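PDB 4PE6: putative ABC transporter, which probably serves as the solute-binding component of an ABC transporter, likely for sugar-related solutes, and holds a trihydroxybutanoic acid in the crystal. Local coordinates for residues Gly145-Val156 and Gln177-Cys188; Asp208-Val219 and Pro231-Ala241. All coordinates share one frame; numbering follows the deposited sequence.

In the fold
Contacts 1 and 2 belong to one lobe of a two-lobed periplasmic binding protein fold and share its sheet. Their centres lie about 12 Å apart. Strands 147-153 (contact 1) and 209-211 (contact 2) are neighbours in it, so the two contacts meet side by side. A probable hydrogen bond links them between Asn148 O and Asp208 N (2.8 Å). At the C-terminal ends of the strands a disulfide joins Cys188 SG of contact 1 to Cys213 SG of contact 2 (2.0 Å). This bond borders the ligand pocket: the side chain of Cys213 is about 4 Å from the bound acid, and Val155 and Cys188 line the site. Asn30, Arg33, Asp113 and Ser259 hydrogen-bond the ligand.

Contact 1. Residues Gly145-Val156 and Gln177-Cys188; sequences GKGNVIVVRGVV and QVKTVATVTGMC. With LTH ((2R,3S)-2,3,4-trihydroxybutanoic acid), chain C.
Strands 147-153 and 178-185 are the parallel pair of a beta-alpha-beta unit, and Val149 packs on Val178 across them. Helix 159-173 is the crossover, and strand 178-185 forms an edge of the sheet within the chain. The backbone bonds run from Lys179 N to Gly147 O up to Arg153 N, which gives to Val184 O. The pairing slips by one residue at a beta bulge around Val181. Here Val149 O takes Val181 N (2.9 Å), but Val151 N goes to Ala182 O (3.0 Å).

Val178 CG1 meets Val149 CG2 at 3.7 Å, the two side chains at about a right angle. Val178 and Thr180 also touch Leu172 of the crossover helix. On the other face Val152 and Val184 touch through their CG2 atoms (3.9 Å), beside helix 190-200. Val152 holds CG1 anti to its own nitrogen (chi1 -180°), which brings this methyl against Gly186 N at 3.5 Å. The guanidinium group of Arg153 turns away to a salt bridge with Glu161.

Beyond the strands Arg153 O accepts from Gly186 N (2.8 Å) and from a water that in turn accepts from Cys188 N. The loops then reach the ligand pocket. Val155 CG2 lies 3.6 Å from ligand atom O, and Cys188 SG lies 3.6 Å from its O1.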
loop_
_atom_site.group_PDB
_atom_site.type_symbol
_atom_site.label_atom_id
_atom_site.label_comp_id
_atom_site.label_asym_id
_atom_site.label_seq_id
_atom_site.Cartn_x
_atom_site.Cartn_y
_atom_site.Cartn_z
ATOM N N GLY A 145 -10.686 23.767 -7.860
ATOM C CA GLY A 145 -10.443 23.352 -9.235
ATOM C C GLY A 145 -9.486 24.245 -10.000
ATOM O O GLY A 145 -9.495 24.269 -11.226
ATOM N N LYS A 146 -8.646 24.977 -9.280
ATOM C CA LYS A 146 -7.666 25.837 -9.916
ATOM C C LYS A 146 -6.475 26.028 -8.990
ATOM O O LYS A 146 -6.578 25.839 -7.782
ATOM C CB LYS A 146 -8.280 27.202 -10.247
ATOM C CG LYS A 146 -8.602 28.056 -9.031
ATOM C CD LYS A 146 -8.731 29.529 -9.397
ATOM C CE LYS A 146 -9.144 30.367 -8.191
ATOM N NZ LYS A 146 -10.580 30.159 -7.812
ATOM N N GLY A 147 -5.347 26.394 -9.577
ATOM C CA GLY A 147 -4.132 26.641 -8.837
ATOM C C GLY A 147 -3.012 25.747 -9.299
ATOM O O GLY A 147 -3.076 25.139 -10.380
ATOM N N ASN A 148 -1.967 25.684 -8.473
ATOM C CA ASN A 148 -0.768 24.957 -8.810
ATOM C C ASN A 148 -0.626 23.732 -7.918
ATOM O O ASN A 148 -0.838 23.795 -6.703
ATOM C CB ASN A 148 0.457 25.857 -8.653
ATOM C CG ASN A 148 0.453 27.031 -9.610
ATOM O OD1 ASN A 148 0.042 26.906 -10.777
ATOM N ND2 ASN A 148 0.953 28.177 -9.142
ATOM N N VAL A 149 -0.284 22.609 -8.528
ATOM C CA VAL A 149 -0.076 21.380 -7.780
ATOM C C VAL A 149 1.238 20.689 -8.089
ATOM O O VAL A 149 1.801 20.821 -9.205
ATOM C CB VAL A 149 -1.214 20.368 -8.000
ATOM C CG1 VAL A 149 -2.533 20.951 -7.551
ATOM C CG2 VAL A 149 -1.266 19.928 -9.452
ATOM N N ILE A 150 1.714 19.925 -7.099
ATOM C CA ILE A 150 2.847 19.037 -7.297
ATOM C C ILE A 150 2.327 17.599 -7.221
ATOM O O ILE A 150 1.538 17.273 -6.342
ATOM C CB ILE A 150 3.939 19.266 -6.239
ATOM C CG1 ILE A 150 4.584 20.633 -6.444
ATOM C CG2 ILE A 150 4.980 18.149 -6.263
ATOM C CD1 ILE A 150 5.629 20.985 -5.407
ATOM N N VAL A 151 2.751 16.761 -8.160
ATOM C CA VAL A 151 2.471 15.334 -8.098
ATOM C C VAL A 151 3.716 14.629 -7.580
ATOM O O VAL A 151 4.799 14.762 -8.160
ATOM C CB VAL A 151 2.099 14.761 -9.486
ATOM C CG1 VAL A 151 1.777 13.264 -9.409
ATOM C CG2 VAL A 151 0.924 15.523 -10.077
ATOM N N VAL A 152 3.538 13.839 -6.526
ATOM C CA VAL A 152 4.592 13.017 -5.974
ATOM C C VAL A 152 4.220 11.572 -6.201
ATOM O O VAL A 152 3.272 11.066 -5.611
ATOM C CB VAL A 152 4.771 13.241 -4.462
ATOM C CG1 VAL A 152 5.893 12.364 -3.953
ATOM C CG2 VAL A 152 5.007 14.718 -4.125
ATOM N N ARG A 153 4.949 10.909 -7.084
ATOM C CA ARG A 153 4.684 9.527 -7.407
ATOM C C ARG A 153 5.090 8.571 -6.290
ATOM O O ARG A 153 5.968 8.863 -5.445
ATOM C CB ARG A 153 5.381 9.147 -8.704
ATOM C CG ARG A 153 4.870 9.955 -9.883
ATOM C CD ARG A 153 5.513 9.563 -11.211
ATOM N NE ARG A 153 5.203 8.192 -11.579
ATOM C CZ ARG A 153 5.446 7.664 -12.786
ATOM N NH1 ARG A 153 6.026 8.377 -13.724
ATOM N NH2 ARG A 153 5.133 6.410 -13.046
ATOM N N GLY A 154 4.449 7.410 -6.310
ATOM C CA GLY A 154 4.671 6.382 -5.297
ATOM C C GLY A 154 5.823 5.443 -5.590
ATOM O O GLY A 154 6.933 5.890 -5.925
ATOM N N VAL A 155 5.572 4.146 -5.430
ATOM C CA VAL A 155 6.592 3.123 -5.620
ATOM C C VAL A 155 6.788 2.881 -7.116
ATOM O O VAL A 155 6.317 1.882 -7.669
ATOM C CB VAL A 155 6.268 1.838 -4.834
ATOM C CG1 VAL A 155 7.376 0.813 -4.935
ATOM C CG2 VAL A 155 6.076 2.193 -3.345
ATOM N N VAL A 156 7.537 3.800 -7.739
ATOM C CA VAL A 156 7.779 3.780 -9.204
ATOM C C VAL A 156 8.434 2.470 -9.609
ATOM O O VAL A 156 9.383 2.004 -8.975
ATOM C CB VAL A 156 8.611 5.006 -9.664
ATOM C CG1 VAL A 156 9.048 4.898 -11.131
ATOM C CG2 VAL A 156 7.812 6.298 -9.454
ATOM N N GLN A 177 -7.940 24.211 -15.253
ATOM C CA GLN A 177 -7.364 25.374 -14.595
ATOM C C GLN A 177 -6.348 24.989 -13.517
ATOM O O GLN A 177 -5.787 25.857 -12.867
ATOM C CB GLN A 177 -8.462 26.250 -13.978
ATOM C CG GLN A 177 -9.545 26.679 -14.957
ATOM C CD GLN A 177 -8.967 27.339 -16.186
ATOM O OE1 GLN A 177 -9.265 26.947 -17.318
ATOM N NE2 GLN A 177 -8.124 28.347 -15.974
ATOM N N VAL A 178 -6.133 23.697 -13.307
ATOM C CA VAL A 178 -5.062 23.251 -12.425
ATOM C C VAL A 178 -3.813 22.980 -13.255
ATOM O O VAL A 178 -3.893 22.344 -14.299
ATOM C CB VAL A 178 -5.492 22.014 -11.610
ATOM C CG1 VAL A 178 -4.322 21.418 -10.838
ATOM C CG2 VAL A 178 -6.599 22.422 -10.652
ATOM N N LYS A 179 -2.674 23.487 -12.782
ATOM C CA LYS A 179 -1.393 23.357 -13.450
ATOM C C LYS A 179 -0.470 22.515 -12.569
ATOM O O LYS A 179 -0.336 22.780 -11.360
ATOM C CB LYS A 179 -0.743 24.730 -13.664
ATOM C CG LYS A 179 -1.561 25.722 -14.496
ATOM C CD LYS A 179 -1.808 25.180 -15.901
ATOM C CE LYS A 179 -2.370 26.230 -16.858
ATOM N NZ LYS A 179 -3.858 26.332 -16.787
ATOM N N THR A 180 0.148 21.500 -13.172
ATOM C CA THR A 180 1.135 20.703 -12.479
ATOM C C THR A 180 2.458 21.439 -12.630
ATOM O O THR A 180 2.965 21.564 -13.739
ATOM C CB THR A 180 1.236 19.255 -13.022
ATOM O OG1 THR A 180 0.023 18.542 -12.770
ATOM C CG2 THR A 180 2.350 18.512 -12.339
ATOM N N VAL A 181 3.000 21.947 -11.534
ATOM C CA VAL A 181 4.219 22.746 -11.593
ATOM C C VAL A 181 5.472 21.916 -11.370
ATOM O O VAL A 181 6.581 22.396 -11.639
ATOM C CB VAL A 181 4.202 23.967 -10.636
ATOM C CG1 VAL A 181 3.159 24.989 -11.096
ATOM C CG2 VAL A 181 3.981 23.547 -9.187
ATOM N N ALA A 182 5.301 20.685 -10.873
ATOM C CA ALA A 182 6.389 19.719 -10.782
ATOM C C ALA A 182 5.864 18.303 -10.553
ATOM O O ALA A 182 4.828 18.102 -9.900
ATOM C CB ALA A 182 7.358 20.105 -9.667
ATOM N N THR A 183 6.556 17.334 -11.140
ATOM C CA THR A 183 6.366 15.935 -10.817
ATOM C C THR A 183 7.671 15.340 -10.278
ATOM O O THR A 183 8.744 15.467 -10.889
ATOM C CB THR A 183 5.893 15.143 -12.041
ATOM O OG1 THR A 183 4.781 15.839 -12.632
ATOM C CG2 THR A 183 5.469 13.722 -11.656
ATOM N N VAL A 184 7.560 14.667 -9.146
ATOM C CA VAL A 184 8.686 14.008 -8.528
ATOM C C VAL A 184 8.327 12.606 -8.048
ATOM O O VAL A 184 7.162 12.223 -8.067
ATOM C CB VAL A 184 9.248 14.852 -7.377
ATOM C CG1 VAL A 184 9.672 16.201 -7.917
ATOM C CG2 VAL A 184 8.241 15.005 -6.236
ATOM N N THR A 185 9.340 11.850 -7.635
ATOM C CA THR A 185 9.153 10.515 -7.060
ATOM C C THR A 185 9.392 10.535 -5.547
ATOM O O THR A 185 10.453 10.963 -5.074
ATOM C CB THR A 185 10.112 9.501 -7.665
ATOM O OG1 THR A 185 9.848 9.348 -9.063
ATOM C CG2 THR A 185 9.986 8.140 -6.959
ATOM N N GLY A 186 8.422 10.024 -4.806
ATOM C CA GLY A 186 8.495 9.950 -3.351
ATOM C C GLY A 186 8.621 8.547 -2.774
ATOM O O GLY A 186 8.972 8.413 -1.609
HETATM N N MSE A 187 8.315 7.504 -3.559
HETATM C CA MSE A 187 8.325 6.102 -3.069
HETATM C C MSE A 187 7.370 5.851 -1.887
HETATM O O MSE A 187 7.565 4.921 -1.121
HETATM C CB MSE A 187 9.756 5.617 -2.724
HETATM C CG MSE A 187 10.803 5.870 -3.806
HETATM SE SE MSE A 187 10.441 4.887 -5.485
HETATM C CE MSE A 187 10.806 3.058 -4.899
ATOM N N CYS A 188 6.304 6.649 -1.788
ATOM C CA CYS A 188 5.382 6.673 -0.610
ATOM C C CYS A 188 6.145 6.741 0.714
ATOM O O CYS A 188 5.740 6.158 1.719
ATOM C CB CYS A 188 4.413 5.492 -0.589
ATOM S SG CYS A 188 3.728 5.055 -2.196
HETATM O O1 LTH C . 2.722 2.312 -0.157
HETATM C C1 LTH C . 3.168 1.205 -0.638
HETATM O O LTH C . 4.342 0.788 -0.554
HETATM C C2 LTH C . 2.157 0.241 -1.307
HETATM O O2 LTH C . 2.828 -0.928 -1.840
HETATM C C3 LTH C . 1.417 0.902 -2.451
HETATM O O3 LTH C . 2.348 1.354 -3.432
HETATM C C4 LTH C . 0.483 -0.136 -3.105
HETATM O O4 LTH C . -0.505 -0.477 -2.098
HETATM O O HOH W 1 -10.219 23.243 -13.670
HETATM O O HOH W 2 5.392 9.232 -2.696
#

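Contact 2. Residues Asp208-Val219 and Pro231-Ala241; sequences DAVIGCGDGYGV and PAVTFETNGRA
Val210 N bonds to Ala232 O at 2.8 Å, nearly straight, and Ala232 N bonds to Asp208 O at 3.1 Å. These two bonds start the parallel pairing of strands 209-211 and 232-235. Farther on a water takes over: it gives to Val210 O and to Asp215 OD1 and accepts from Thr234 N. Thr234 OG1 stands between its own backbone N and carbonyl carbon (chi1 54°), where it accepts from Gly212 N at 2.9 Å. Thr234 O receives two weak bonds, from Asp215 N and from Gly216 N.

Glu236 bends at chi2 (86°) to bring its carboxylate to the start of helix 216-226. Its OE1 takes Tyr217 N on the syn lone pair (2.9 Å). Asp215 OD2 is met by Cys213 N from above the carboxylate plane. Asn238 OD1 N-caps helix 239-247 by accepting from Ala241 N. The buried Glu236 N has no partner in the model. Arg240 CD makes a CH-pi contact over one face of the Tyr217 ring, 3.8 Å from its centroid, while its guanidinium pairs with Asp306.

The unit sits between strand 147-153, which bonds to strand 209-211, and strand 255-258 beyond Val233, with helix 128-142 against Ala209 and Ile211.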
loop_
_atom_site.group_PDB
_atom_site.type_symbol
_atom_site.label_atom_id
_atom_site.label_comp_id
_atom_site.label_asym_id
_atom_site.label_seq_id
_atom_site.Cartn_x
_atom_site.Cartn_y
_atom_site.Cartn_z
ATOM N N ASP A 208 -0.686 25.034 -4.236
ATOM C CA ASP A 208 -1.941 24.900 -3.489
ATOM C C ASP A 208 -2.185 23.484 -2.957
ATOM O O ASP A 208 -2.840 23.286 -1.918
ATOM C CB ASP A 208 -3.082 25.365 -4.377
ATOM C CG ASP A 208 -2.873 26.793 -4.851
ATOM O OD1 ASP A 208 -2.935 27.675 -3.986
ATOM O OD2 ASP A 208 -2.595 27.036 -6.051
ATOM N N ALA A 209 -1.659 22.496 -3.654
ATOM C CA ALA A 209 -1.818 21.121 -3.222
ATOM C C ALA A 209 -0.673 20.241 -3.684
ATOM O O ALA A 209 -0.083 20.482 -4.735
ATOM C CB ALA A 209 -3.137 20.562 -3.735
ATOM N N VAL A 210 -0.421 19.187 -2.917
ATOM C CA VAL A 210 0.513 18.159 -3.316
ATOM C C VAL A 210 -0.165 16.805 -3.267
ATOM O O VAL A 210 -0.515 16.310 -2.190
ATOM C CB VAL A 210 1.769 18.166 -2.441
ATOM C CG1 VAL A 210 2.757 17.134 -2.950
ATOM C CG2 VAL A 210 2.369 19.565 -2.427
ATOM N N ILE A 211 -0.374 16.233 -4.453
ATOM C CA ILE A 211 -1.063 14.965 -4.610
ATOM C C ILE A 211 -0.003 13.877 -4.618
ATOM O O ILE A 211 0.760 13.723 -5.591
ATOM C CB ILE A 211 -1.897 14.927 -5.903
ATOM C CG1 ILE A 211 -2.966 16.023 -5.875
ATOM C CG2 ILE A 211 -2.564 13.575 -6.061
ATOM C CD1 ILE A 211 -3.802 16.125 -7.137
ATOM N N GLY A 212 0.047 13.132 -3.527
ATOM C CA GLY A 212 1.077 12.146 -3.343
ATOM C C GLY A 212 0.570 10.786 -2.967
ATOM O O GLY A 212 -0.621 10.475 -3.127
ATOM N N CYS A 213 1.497 9.984 -2.447
ATOM C CA CYS A 213 1.250 8.615 -2.031
ATOM C C CYS A 213 1.607 8.503 -0.550
ATOM O O CYS A 213 2.758 8.229 -0.212
ATOM C CB CYS A 213 2.123 7.656 -2.837
ATOM S SG CYS A 213 1.904 5.924 -2.405
ATOM N N GLY A 214 0.638 8.775 0.315
ATOM C CA GLY A 214 0.820 8.656 1.763
ATOM C C GLY A 214 2.117 9.301 2.234
ATOM O O GLY A 214 2.890 8.695 2.959
ATOM N N ASP A 215 2.363 10.536 1.823
ATOM C CA ASP A 215 3.643 11.184 2.073
ATOM C C ASP A 215 3.490 12.604 2.588
ATOM O O ASP A 215 4.485 13.336 2.697
ATOM C CB ASP A 215 4.429 11.210 0.764
ATOM C CG ASP A 215 3.595 11.734 -0.387
ATOM O OD1 ASP A 215 2.681 12.544 -0.111
ATOM O OD2 ASP A 215 3.831 11.331 -1.562
ATOM N N GLY A 216 2.257 12.988 2.910
ATOM C CA GLY A 216 1.932 14.374 3.257
ATOM C C GLY A 216 2.686 14.953 4.450
ATOM O O GLY A 216 2.890 16.161 4.522
ATOM N N TYR A 217 3.103 14.115 5.395
ATOM C CA TYR A 217 3.839 14.634 6.576
ATOM C C TYR A 217 5.202 15.126 6.114
ATOM O O TYR A 217 5.631 16.191 6.504
ATOM C CB TYR A 217 3.990 13.573 7.676
ATOM C CG TYR A 217 4.729 14.053 8.913
ATOM C CD1 TYR A 217 4.062 14.700 9.942
ATOM C CD2 TYR A 217 6.108 13.866 9.036
ATOM C CE1 TYR A 217 4.751 15.139 11.077
ATOM C CE2 TYR A 217 6.795 14.310 10.145
ATOM C CZ TYR A 217 6.109 14.938 11.160
ATOM O OH TYR A 217 6.802 15.357 12.258
ATOM N N GLY A 218 5.864 14.349 5.265
ATOM C CA GLY A 218 7.156 14.729 4.685
ATOM C C GLY A 218 7.061 15.928 3.768
ATOM O O GLY A 218 7.920 16.805 3.774
ATOM N N VAL A 219 6.004 15.975 2.975
ATOM C CA VAL A 219 5.751 17.124 2.124
ATOM C C VAL A 219 5.590 18.391 2.999
ATOM O O VAL A 219 6.225 19.442 2.770
ATOM C CB VAL A 219 4.528 16.826 1.216
ATOM C CG1 VAL A 219 4.042 18.075 0.490
ATOM C CG2 VAL A 219 4.895 15.731 0.221
ATOM N N PRO A 231 0.405 23.322 2.015
ATOM C CA PRO A 231 -0.735 23.092 1.097
ATOM C C PRO A 231 -1.637 21.952 1.518
ATOM O O PRO A 231 -1.376 21.309 2.521
ATOM C CB PRO A 231 -0.041 22.732 -0.222
ATOM C CG PRO A 231 1.217 22.074 0.216
ATOM C CD PRO A 231 1.665 22.802 1.453
ATOM N N ALA A 232 -2.701 21.681 0.748
ATOM C CA ALA A 232 -3.440 20.427 0.930
ATOM C C ALA A 232 -2.514 19.280 0.561
ATOM O O ALA A 232 -1.880 19.308 -0.489
ATOM C CB ALA A 232 -4.710 20.396 0.072
ATOM N N VAL A 233 -2.402 18.293 1.438
ATOM C CA VAL A 233 -1.527 17.144 1.205
ATOM C C VAL A 233 -2.258 15.811 1.361
ATOM O O VAL A 233 -3.413 15.741 1.812
ATOM C CB VAL A 233 -0.281 17.169 2.139
ATOM C CG1 VAL A 233 0.597 18.375 1.837
ATOM C CG2 VAL A 233 -0.687 17.172 3.602
ATOM N N THR A 234 -1.577 14.742 0.971
ATOM C CA THR A 234 -2.098 13.390 1.100
ATOM C C THR A 234 -1.275 12.714 2.178
ATOM O O THR A 234 -0.159 12.289 1.931
ATOM C CB THR A 234 -1.996 12.619 -0.226
ATOM O OG1 THR A 234 -0.645 12.648 -0.719
ATOM C CG2 THR A 234 -2.921 13.226 -1.264
ATOM N N PHE A 235 -1.820 12.660 3.396
ATOM C CA PHE A 235 -1.080 12.146 4.520
ATOM C C PHE A 235 -0.916 10.645 4.504
ATOM O O PHE A 235 -1.773 9.911 4.018
ATOM C CB PHE A 235 -1.793 12.508 5.828
ATOM C CG PHE A 235 -1.625 13.934 6.218
ATOM C CD1 PHE A 235 -0.367 14.423 6.545
ATOM C CD2 PHE A 235 -2.713 14.781 6.293
ATOM C CE1 PHE A 235 -0.198 15.740 6.917
ATOM C CE2 PHE A 235 -2.541 16.107 6.674
ATOM C CZ PHE A 235 -1.284 16.578 6.984
ATOM N N GLU A 236 0.182 10.227 5.118
ATOM C CA GLU A 236 0.330 8.884 5.698
ATOM C C GLU A 236 -0.884 8.556 6.551
ATOM O O GLU A 236 -1.419 9.436 7.231
ATOM C CB GLU A 236 1.553 8.834 6.624
ATOM C CG GLU A 236 2.899 9.019 5.949
ATOM C CD GLU A 236 3.330 10.461 5.764
ATOM O OE1 GLU A 236 2.520 11.381 5.976
ATOM O OE2 GLU A 236 4.495 10.670 5.376
ATOM N N THR A 237 -1.278 7.291 6.565
ATOM C CA THR A 237 -2.333 6.806 7.448
ATOM C C THR A 237 -1.693 6.259 8.716
ATOM O O THR A 237 -2.123 5.241 9.245
ATOM C CB THR A 237 -3.162 5.709 6.759
ATOM O OG1 THR A 237 -2.275 4.758 6.163
ATOM C CG2 THR A 237 -4.077 6.322 5.694
ATOM N N ASN A 238 -0.639 6.927 9.201
ATOM C CA ASN A 238 0.046 6.460 10.388
ATOM C C ASN A 238 -0.257 7.376 11.578
ATOM O O ASN A 238 -0.901 8.413 11.422
ATOM C CB ASN A 238 1.561 6.255 10.145
ATOM C CG ASN A 238 2.346 7.543 9.950
ATOM O OD1 ASN A 238 1.834 8.655 10.063
ATOM N ND2 ASN A 238 3.628 7.385 9.654
ATOM N N GLY A 239 0.180 6.965 12.760
ATOM C CA GLY A 239 -0.078 7.735 13.982
ATOM C C GLY A 239 0.469 9.151 13.946
ATOM O O GLY A 239 -0.178 10.081 14.413
ATOM N N ARG A 240 1.668 9.316 13.402
ATOM C CA ARG A 240 2.337 10.616 13.396
ATOM C C ARG A 240 1.619 11.633 12.494
ATOM O O ARG A 240 1.469 12.809 12.862
ATOM C CB ARG A 240 3.788 10.452 12.937
ATOM C CG ARG A 240 4.566 11.764 12.820
ATOM C CD ARG A 240 5.990 11.521 12.355
ATOM N NE ARG A 240 6.716 10.679 13.309
ATOM C CZ ARG A 240 7.003 9.391 13.147
ATOM N NH1 ARG A 240 6.648 8.723 12.036
ATOM N NH2 ARG A 240 7.657 8.757 14.109
ATOM N N ALA A 241 1.177 11.192 11.320
ATOM C CA ALA A 241 0.525 12.108 10.373
ATOM C C ALA A 241 -0.865 12.517 10.866
ATOM O O ALA A 241 -1.253 13.692 10.788
ATOM C CB ALA A 241 0.427 11.483 8.999
HETATM O O HOH W 3 1.158 14.961 -0.153
#